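Local atomic coordinates of fimbrin (Schizosaccharomyces pombe, PDB entry 1RT8), a protein that binds actin filaments and cross-links them, acting in cell polarity, cytokinesis, mating and spore formation. Residues W169-L174 with V198-L203; A281-E286 with R499-V503; M413-A417 with I507-M511. One frame throughout, in Å; residues are numbered along the deposited sequence.

Contact 1 of 3, residues W169-L174 with V198-L203; sequences WFNYHL and VLLNQL
Leu-199 reaches from helix 194-203 to pack between Phe-170 and His-173 of helix 162-176. Its CB already lies against the phenyl ring, 3.8 Å from Phe-170 CE2. CG is swung anti to the backbone N (chi1 170°), and from there the two methyls part. CD1 turns to His-173, approaching its CB at 3.9 Å. CD2 sits squarely over the Phe-170 ring, 3.8 Å from the centroid and 11° off the normal, a CH-pi contact, and the same methyl also comes near Trp-169 CZ3. Segments 169-174 and 198-203 cross at 73°, their axes 9.5 Å apart at closest approach. They belong to the second calponin-homology domain, an all-helical fold, within the first actin-binding region; helix 248-261 packs on the same cluster, placing Leu-258 against both Leu-199 and Leu-203 and Val-255 against Trp-169. One turn beyond Leu-199, Leu-203 serves two rings at once: CD2 lies over a face of the His-173 imidazole, 3.7 Å from its centroid, while CD1 meets the indole at Trp-169 CH2. The imidazole is thus enclosed on two sides, since Tyr-172 CD2 lies over its opposite face. Its NE2 is hydrogen-bonded to the carbonyl O of Pro-263, which also accepts the bond from Trp-169 NE1, so one backbone oxygen probably helps to hold both rings in their rotation. Near the closest CA pair, Leu-174 and Leu-199, Leu-174 CD2 packs on Val-198 CG1 at 3.8 Å. Gln-202 CG lies 3.6 Å from the carbonyl O of His-173.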
loop_
_atom_site.group_PDB
_atom_site.type_symbol
_atom_site.label_atom_id
_atom_site.label_comp_id
_atom_site.label_asym_id
_atom_site.label_seq_id
_atom_site.Cartn_x
_atom_site.Cartn_y
_atom_site.Cartn_z
ATOM N N TRP A 169 -0.721 18.712 -11.112
ATOM C CA TRP A 169 -0.637 19.893 -10.255
ATOM C C TRP A 169 0.491 20.819 -10.717
ATOM O O TRP A 169 0.273 21.999 -10.993
ATOM C CB TRP A 169 -0.378 19.459 -8.814
ATOM C CG TRP A 169 -0.166 20.589 -7.854
ATOM C CD1 TRP A 169 -1.123 21.414 -7.327
ATOM C CD2 TRP A 169 1.082 21.003 -7.280
ATOM N NE1 TRP A 169 -0.547 22.308 -6.457
ATOM C CE2 TRP A 169 0.804 22.079 -6.408
ATOM C CE3 TRP A 169 2.409 20.568 -7.418
ATOM C CZ2 TRP A 169 1.803 22.728 -5.677
ATOM C CZ3 TRP A 169 3.404 21.215 -6.691
ATOM C CH2 TRP A 169 3.093 22.283 -5.830
ATOM N N PHE A 170 1.697 20.266 -10.780
ATOM C CA PHE A 170 2.880 21.001 -11.206
ATOM C C PHE A 170 2.562 21.722 -12.516
ATOM O O PHE A 170 2.764 22.932 -12.632
ATOM C CB PHE A 170 4.040 20.004 -11.390
ATOM C CG PHE A 170 5.406 20.635 -11.439
ATOM C CD1 PHE A 170 6.511 19.944 -10.945
ATOM C CD2 PHE A 170 5.601 21.898 -11.984
ATOM C CE1 PHE A 170 7.783 20.498 -10.990
ATOM C CE2 PHE A 170 6.871 22.463 -12.037
ATOM C CZ PHE A 170 7.966 21.763 -11.538
ATOM N N ASN A 171 2.036 20.984 -13.492
ATOM C CA ASN A 171 1.706 21.570 -14.787
ATOM C C ASN A 171 0.583 22.596 -14.735
ATOM O O ASN A 171 0.587 23.562 -15.495
ATOM C CB ASN A 171 1.365 20.480 -15.800
ATOM C CG ASN A 171 2.587 19.721 -16.256
ATOM O OD1 ASN A 171 3.595 20.322 -16.642
ATOM N ND2 ASN A 171 2.512 18.397 -16.218
ATOM N N TYR A 172 -0.382 22.387 -13.850
ATOM C CA TYR A 172 -1.475 23.337 -13.710
ATOM C C TYR A 172 -0.881 24.720 -13.439
ATOM O O TYR A 172 -1.351 25.723 -13.971
ATOM C CB TYR A 172 -2.384 22.933 -12.549
ATOM C CG TYR A 172 -3.333 24.026 -12.107
ATOM C CD1 TYR A 172 -4.486 24.321 -12.840
ATOM C CD2 TYR A 172 -3.074 24.768 -10.954
ATOM C CE1 TYR A 172 -5.362 25.331 -12.428
ATOM C CE2 TYR A 172 -3.937 25.776 -10.536
ATOM C CZ TYR A 172 -5.079 26.053 -11.272
ATOM O OH TYR A 172 -5.934 27.044 -10.841
ATOM N N HIS A 173 0.164 24.765 -12.617
ATOM C CA HIS A 173 0.813 26.026 -12.283
ATOM C C HIS A 173 1.715 26.567 -13.395
ATOM O O HIS A 173 1.681 27.760 -13.692
ATOM C CB HIS A 173 1.610 25.876 -10.991
ATOM C CG HIS A 173 0.754 25.771 -9.771
ATOM N ND1 HIS A 173 -0.050 26.803 -9.339
ATOM C CD2 HIS A 173 0.547 24.745 -8.914
ATOM C CE1 HIS A 173 -0.719 26.415 -8.268
ATOM N NE2 HIS A 173 -0.375 25.170 -7.990
ATOM N N LEU A 174 2.529 25.708 -14.005
ATOM C CA LEU A 174 3.399 26.167 -15.082
ATOM C C LEU A 174 2.535 26.768 -16.183
ATOM O O LEU A 174 2.911 27.758 -16.814
ATOM C CB LEU A 174 4.217 25.014 -15.655
ATOM C CG LEU A 174 5.244 24.404 -14.703
ATOM C CD1 LEU A 174 6.007 23.305 -15.428
ATOM C CD2 LEU A 174 6.198 25.489 -14.201
ATOM N N VAL A 198 10.063 28.590 -11.772
ATOM C CA VAL A 198 8.794 29.151 -12.218
ATOM C C VAL A 198 7.682 28.705 -11.266
ATOM O O VAL A 198 6.818 29.499 -10.892
ATOM C CB VAL A 198 8.466 28.706 -13.665
ATOM C CG1 VAL A 198 7.102 29.214 -14.074
ATOM C CG2 VAL A 198 9.522 29.250 -14.626
ATOM N N LEU A 199 7.716 27.434 -10.863
ATOM C CA LEU A 199 6.716 26.902 -9.937
ATOM C C LEU A 199 6.727 27.695 -8.627
ATOM O O LEU A 199 5.692 28.180 -8.177
ATOM C CB LEU A 199 6.984 25.415 -9.642
ATOM C CG LEU A 199 6.150 24.787 -8.512
ATOM C CD1 LEU A 199 4.665 24.887 -8.840
ATOM C CD2 LEU A 199 6.562 23.328 -8.307
ATOM N N LEU A 200 7.901 27.825 -8.020
ATOM C CA LEU A 200 8.020 28.562 -6.767
ATOM C C LEU A 200 7.583 30.028 -6.908
ATOM O O LEU A 200 6.971 30.596 -6.001
ATOM C CB LEU A 200 9.459 28.491 -6.258
ATOM C CG LEU A 200 9.943 27.100 -5.847
ATOM C CD1 LEU A 200 11.314 27.215 -5.188
ATOM C CD2 LEU A 200 8.949 26.474 -4.879
ATOM N N ASN A 201 7.903 30.635 -8.045
ATOM C CA ASN A 201 7.527 32.023 -8.286
ATOM C C ASN A 201 6.021 32.127 -8.507
ATOM O O ASN A 201 5.400 33.141 -8.199
ATOM C CB ASN A 201 8.278 32.570 -9.505
ATOM C CG ASN A 201 7.744 33.913 -9.964
ATOM O OD1 ASN A 201 6.938 33.989 -10.895
ATOM N ND2 ASN A 201 8.177 34.980 -9.300
ATOM N N GLN A 202 5.435 31.065 -9.041
ATOM C CA GLN A 202 4.006 31.044 -9.294
ATOM C C GLN A 202 3.271 30.829 -7.973
ATOM O O GLN A 202 2.237 31.440 -7.731
ATOM C CB GLN A 202 3.677 29.927 -10.289
ATOM C CG GLN A 202 2.241 29.894 -10.786
ATOM C CD GLN A 202 1.783 31.214 -11.381
ATOM O OE1 GLN A 202 2.489 31.835 -12.179
ATOM N NE2 GLN A 202 0.584 31.640 -11.005
ATOM N N LEU A 203 3.825 29.979 -7.111
ATOM C CA LEU A 203 3.212 29.683 -5.816
ATOM C C LEU A 203 3.306 30.814 -4.792
ATOM O O LEU A 203 2.383 31.019 -4.006
ATOM C CB LEU A 203 3.832 28.424 -5.203
ATOM C CG LEU A 203 3.571 27.065 -5.854
ATOM C CD1 LEU A 203 4.230 25.999 -5.000
ATOM C CD2 LEU A 203 2.067 26.802 -5.983
#

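Contact 2 of 3, residues A281-E286 with R499-V503; sequences AEGERE and RPRLV
Arg-499 stretches from the N-cap of helix 500-511 across the first turn of helix 282-296 and lays one face of its guanidinium on the aliphatic chain of Arg-285, with CZ 3.6 Å from Arg-285 CG. The two guanidiniums are turned 64° apart. Their like charges, 4.3 Å between Arg-285 NE and Arg-499 NH1, have acidic partners in helix 492-496: Asp-494 takes Arg-285 NH2 and Arg-499 NH1, and Glu-493 takes Arg-499 NH1 as well. With an alanine here, Glu-493 would probably lose this cationic mate, Asp-494 would keep only Arg-285 of the pair, and the chain of Arg-285 would lose its cover. Glu-286, extended beyond CG, meets Arg-501 in a salt bridge with planes only 10° apart, but the bond from NH1 to OE1 is weak, 3.3 Å long and bent to 125°. The guanidinium of Arg-501 also makes a cation-pi contact with Trp-387. Glu-282 fares differently: its OE2 rests 3.1 Å from Arg-499 CB and is buried without a polar partner. The chemistry therefore joins the third and fourth calponin-homology domains through ion pairs and aliphatic packing, with charge balance at the arginine pair probably depending on the acids of helix 492-496.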
loop_
_atom_site.group_PDB
_atom_site.type_symbol
_atom_site.label_atom_id
_atom_site.label_comp_id
_atom_site.label_asym_id
_atom_site.label_seq_id
_atom_site.Cartn_x
_atom_site.Cartn_y
_atom_site.Cartn_z
ATOM N N ALA A 281 -20.776 1.578 0.565
ATOM C CA ALA A 281 -19.949 1.410 1.759
ATOM C C ALA A 281 -19.242 0.054 1.754
ATOM O O ALA A 281 -18.014 -0.013 1.676
ATOM C CB ALA A 281 -20.798 1.549 3.009
ATOM N N GLU A 282 -20.018 -1.025 1.848
ATOM C CA GLU A 282 -19.439 -2.364 1.828
ATOM C C GLU A 282 -18.868 -2.641 0.440
ATOM O O GLU A 282 -17.803 -3.248 0.302
ATOM C CB GLU A 282 -20.489 -3.422 2.180
ATOM C CG GLU A 282 -20.025 -4.844 1.889
ATOM C CD GLU A 282 -20.725 -5.887 2.733
ATOM O OE1 GLU A 282 -21.976 -5.927 2.743
ATOM O OE2 GLU A 282 -20.016 -6.677 3.387
ATOM N N GLY A 283 -19.580 -2.174 -0.584
ATOM C CA GLY A 283 -19.127 -2.365 -1.947
ATOM C C GLY A 283 -17.790 -1.700 -2.200
ATOM O O GLY A 283 -16.920 -2.280 -2.857
ATOM N N GLU A 284 -17.615 -0.483 -1.685
ATOM C CA GLU A 284 -16.360 0.240 -1.872
ATOM C C GLU A 284 -15.211 -0.463 -1.160
ATOM O O GLU A 284 -14.102 -0.551 -1.695
ATOM C CB GLU A 284 -16.460 1.681 -1.354
ATOM C CG GLU A 284 -17.276 2.631 -2.229
ATOM C CD GLU A 284 -16.824 2.638 -3.683
ATOM O OE1 GLU A 284 -15.609 2.744 -3.938
ATOM O OE2 GLU A 284 -17.688 2.545 -4.577
ATOM N N ARG A 285 -15.474 -0.966 0.045
ATOM C CA ARG A 285 -14.437 -1.656 0.808
ATOM C C ARG A 285 -13.971 -2.924 0.099
ATOM O O ARG A 285 -12.768 -3.176 -0.006
ATOM C CB ARG A 285 -14.938 -1.985 2.217
ATOM C CG ARG A 285 -14.977 -0.771 3.148
ATOM C CD ARG A 285 -13.606 -0.139 3.254
ATOM N NE ARG A 285 -12.603 -1.103 3.708
ATOM C CZ ARG A 285 -11.329 -1.089 3.329
ATOM N NH1 ARG A 285 -10.900 -0.158 2.493
ATOM N NH2 ARG A 285 -10.486 -2.021 3.762
ATOM N N GLU A 286 -14.918 -3.719 -0.391
ATOM C CA GLU A 286 -14.562 -4.945 -1.097
ATOM C C GLU A 286 -13.698 -4.573 -2.290
ATOM O O GLU A 286 -12.681 -5.212 -2.548
ATOM C CB GLU A 286 -15.814 -5.698 -1.579
ATOM C CG GLU A 286 -16.729 -6.193 -0.457
ATOM C CD GLU A 286 -17.855 -7.086 -0.960
ATOM O OE1 GLU A 286 -18.330 -6.874 -2.092
ATOM O OE2 GLU A 286 -18.283 -7.992 -0.221
ATOM N N ARG A 499 -18.299 -7.298 7.472
ATOM C CA ARG A 499 -18.507 -7.447 6.038
ATOM C C ARG A 499 -18.107 -8.901 5.786
ATOM O O ARG A 499 -16.928 -9.228 5.727
ATOM C CB ARG A 499 -17.625 -6.438 5.304
ATOM C CG ARG A 499 -18.052 -5.003 5.659
ATOM C CD ARG A 499 -17.105 -3.887 5.196
ATOM N NE ARG A 499 -17.743 -2.583 5.402
ATOM C CZ ARG A 499 -17.160 -1.533 5.968
ATOM N NH1 ARG A 499 -15.901 -1.612 6.394
ATOM N NH2 ARG A 499 -17.846 -0.404 6.128
ATOM N N PRO A 500 -19.105 -9.792 5.657
ATOM C CA PRO A 500 -18.957 -11.237 5.436
ATOM C C PRO A 500 -17.829 -11.758 4.558
ATOM O O PRO A 500 -17.070 -12.616 4.995
ATOM C CB PRO A 500 -20.346 -11.664 4.947
ATOM C CG PRO A 500 -20.930 -10.399 4.400
ATOM C CD PRO A 500 -20.495 -9.382 5.404
ATOM N N ARG A 501 -17.716 -11.273 3.329
ATOM C CA ARG A 501 -16.646 -11.745 2.456
ATOM C C ARG A 501 -15.272 -11.347 2.979
ATOM O O ARG A 501 -14.295 -12.087 2.819
ATOM C CB ARG A 501 -16.807 -11.188 1.047
ATOM C CG ARG A 501 -18.063 -11.640 0.349
ATOM C CD ARG A 501 -18.163 -10.949 -0.979
ATOM N NE ARG A 501 -19.244 -11.488 -1.777
ATOM C CZ ARG A 501 -19.689 -10.930 -2.896
ATOM N NH1 ARG A 501 -19.142 -9.807 -3.339
ATOM N NH2 ARG A 501 -20.670 -11.507 -3.576
ATOM N N LEU A 502 -15.192 -10.178 3.598
ATOM C CA LEU A 502 -13.916 -9.713 4.101
ATOM C C LEU A 502 -13.556 -10.461 5.373
ATOM O O LEU A 502 -12.380 -10.712 5.633
ATOM C CB LEU A 502 -13.954 -8.197 4.312
ATOM C CG LEU A 502 -14.384 -7.426 3.051
ATOM C CD1 LEU A 502 -14.229 -5.911 3.251
ATOM C CD2 LEU A 502 -13.543 -7.873 1.863
ATOM N N VAL A 503 -14.561 -10.839 6.157
ATOM C CA VAL A 503 -14.287 -11.601 7.366
ATOM C C VAL A 503 -13.769 -12.975 6.943
ATOM O O VAL A 503 -12.822 -13.495 7.523
ATOM C CB VAL A 503 -15.553 -11.800 8.238
ATOM C CG1 VAL A 503 -15.286 -12.871 9.311
ATOM C CG2 VAL A 503 -15.949 -10.475 8.907
#

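Contact 3 of 3, residues M413-A417 with I507-M511; sequences MVAWA and IGSLM
The helical segments 413-417 and 507-511 cross at 66°, with axes 10.6 Å apart at closest approach, and the closest CA atoms are those of Ala-417 and Ile-507. Trp-416, its CG anti to the backbone N (chi1 178°), extends its indole toward segment 507-511. Met-511 slides past it in the opposite sense: its CG lies over one face of the six-membered ring, 3.4 Å from the centroid and 14° off the normal. Its SD follows obliquely at 4.5 Å from the same centroid, a Met-aromatic contact, before the chain bends at chi3 and brings CE over the same face at the five-membered ring, 3.9 Å from Trp-416 CG. The same sulfur touches Met-413 CG at 3.9 Å. Met-413 in turn curls its terminal methyl onto the backbone of Gly-508, CE to CA 3.5 Å, a tight fit. Ile-507 CG2 packs against both Trp-416 CE3 and Ala-417 CB. Phe-433 packs on Met-413 and Ile-507, while helix 442-451 adds Ile-451 against the indole and Val-447 against Leu-510. Such apolar packing between obliquely crossing first and last helices is typical of the calponin-homology fold, here the fourth such domain of fimbrin.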
loop_
_atom_site.group_PDB
_atom_site.type_symbol
_atom_site.label_atom_id
_atom_site.label_comp_id
_atom_site.label_asym_id
_atom_site.label_seq_id
_atom_site.Cartn_x
_atom_site.Cartn_y
_atom_site.Cartn_z
ATOM N N MET A 413 -15.183 -23.480 7.326
ATOM C CA MET A 413 -14.313 -22.414 7.839
ATOM C C MET A 413 -14.832 -21.853 9.166
ATOM O O MET A 413 -14.050 -21.622 10.099
ATOM C CB MET A 413 -14.173 -21.293 6.800
ATOM C CG MET A 413 -13.439 -21.735 5.543
ATOM S SD MET A 413 -13.307 -20.431 4.300
ATOM C CE MET A 413 -11.987 -19.450 4.961
ATOM N N VAL A 414 -16.142 -21.636 9.252
ATOM C CA VAL A 414 -16.761 -21.132 10.480
ATOM C C VAL A 414 -16.510 -22.130 11.618
ATOM O O VAL A 414 -16.212 -21.736 12.742
ATOM C CB VAL A 414 -18.298 -20.943 10.315
ATOM C CG1 VAL A 414 -18.920 -20.506 11.642
ATOM C CG2 VAL A 414 -18.592 -19.898 9.230
ATOM N N ALA A 415 -16.630 -23.420 11.311
ATOM C CA ALA A 415 -16.409 -24.483 12.292
ATOM C C ALA A 415 -14.948 -24.504 12.758
ATOM O O ALA A 415 -14.671 -24.733 13.941
ATOM C CB ALA A 415 -16.787 -25.840 11.692
ATOM N N TRP A 416 -14.022 -24.270 11.828
ATOM C CA TRP A 416 -12.599 -24.239 12.157
ATOM C C TRP A 416 -12.341 -23.044 13.063
ATOM O O TRP A 416 -11.646 -23.152 14.072
ATOM C CB TRP A 416 -11.739 -24.075 10.908
ATOM C CG TRP A 416 -10.269 -23.991 11.211
ATOM C CD1 TRP A 416 -9.404 -25.036 11.372
ATOM C CD2 TRP A 416 -9.491 -22.797 11.394
ATOM N NE1 TRP A 416 -8.140 -24.571 11.633
ATOM C CE2 TRP A 416 -8.163 -23.202 11.651
ATOM C CE3 TRP A 416 -9.786 -21.429 11.360
ATOM C CZ2 TRP A 416 -7.128 -22.285 11.870
ATOM C CZ3 TRP A 416 -8.753 -20.515 11.577
ATOM C CH2 TRP A 416 -7.442 -20.949 11.828
ATOM N N ALA A 417 -12.899 -21.900 12.686
ATOM C CA ALA A 417 -12.718 -20.677 13.459
ATOM C C ALA A 417 -13.278 -20.816 14.873
ATOM O O ALA A 417 -12.663 -20.349 15.837
ATOM C CB ALA A 417 -13.374 -19.498 12.737
ATOM N N ILE A 507 -10.185 -14.942 7.950
ATOM C CA ILE A 507 -10.128 -16.274 8.538
ATOM C C ILE A 507 -9.342 -17.219 7.636
ATOM O O ILE A 507 -8.527 -18.022 8.105
ATOM C CB ILE A 507 -11.543 -16.838 8.769
ATOM C CG1 ILE A 507 -12.272 -15.984 9.806
ATOM C CG2 ILE A 507 -11.469 -18.282 9.252
ATOM C CD1 ILE A 507 -11.556 -15.901 11.146
ATOM N N GLY A 508 -9.581 -17.123 6.335
ATOM C CA GLY A 508 -8.860 -17.978 5.414
ATOM C C GLY A 508 -7.362 -17.740 5.478
ATOM O O GLY A 508 -6.567 -18.668 5.324
ATOM N N SER A 509 -6.968 -16.493 5.707
ATOM C CA SER A 509 -5.550 -16.178 5.784
ATOM C C SER A 509 -4.957 -16.819 7.041
ATOM O O SER A 509 -3.795 -17.217 7.043
ATOM C CB SER A 509 -5.332 -14.662 5.822
ATOM O OG SER A 509 -5.520 -14.149 7.135
ATOM N N LEU A 510 -5.763 -16.937 8.096
ATOM C CA LEU A 510 -5.286 -17.535 9.351
ATOM C C LEU A 510 -5.136 -19.045 9.226
ATOM O O LEU A 510 -4.226 -19.649 9.799
ATOM C CB LEU A 510 -6.244 -17.227 10.506
ATOM C CG LEU A 510 -6.434 -15.755 10.877
ATOM C CD1 LEU A 510 -7.043 -15.672 12.264
ATOM C CD2 LEU A 510 -5.109 -15.022 10.854
ATOM N N MET A 511 -6.044 -19.659 8.481
ATOM C CA MET A 511 -5.995 -21.095 8.287
ATOM C C MET A 511 -4.724 -21.498 7.542
ATOM O O MET A 511 -4.322 -22.658 7.579
ATOM C CB MET A 511 -7.232 -21.554 7.506
ATOM C CG MET A 511 -8.529 -21.424 8.295
ATOM S SD MET A 511 -10.016 -21.939 7.399
ATOM C CE MET A 511 -9.748 -23.744 7.361
#

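Overall arrangement
Contacts 1 and 3 each pack helices within a single calponin-homology domain, the second and the fourth, whereas contact 2 joins the third domain to the fourth. Contact 1 belongs to the first actin-binding region and closes before contact 2 opens along the chain; the centres of contacts 1 and 3 stand about 53 Å apart, on opposite sides of the chain's centre. Contacts 2 and 3 both draw on helix 500-511, its N-terminal turn facing the third domain and its C-terminal part the interior of the fourth, with centres about 17 Å apart. Their segments alternate in sequence. Ion pairs occur in contact 2, while contacts 1 and 3 are chiefly apolar and aromatic.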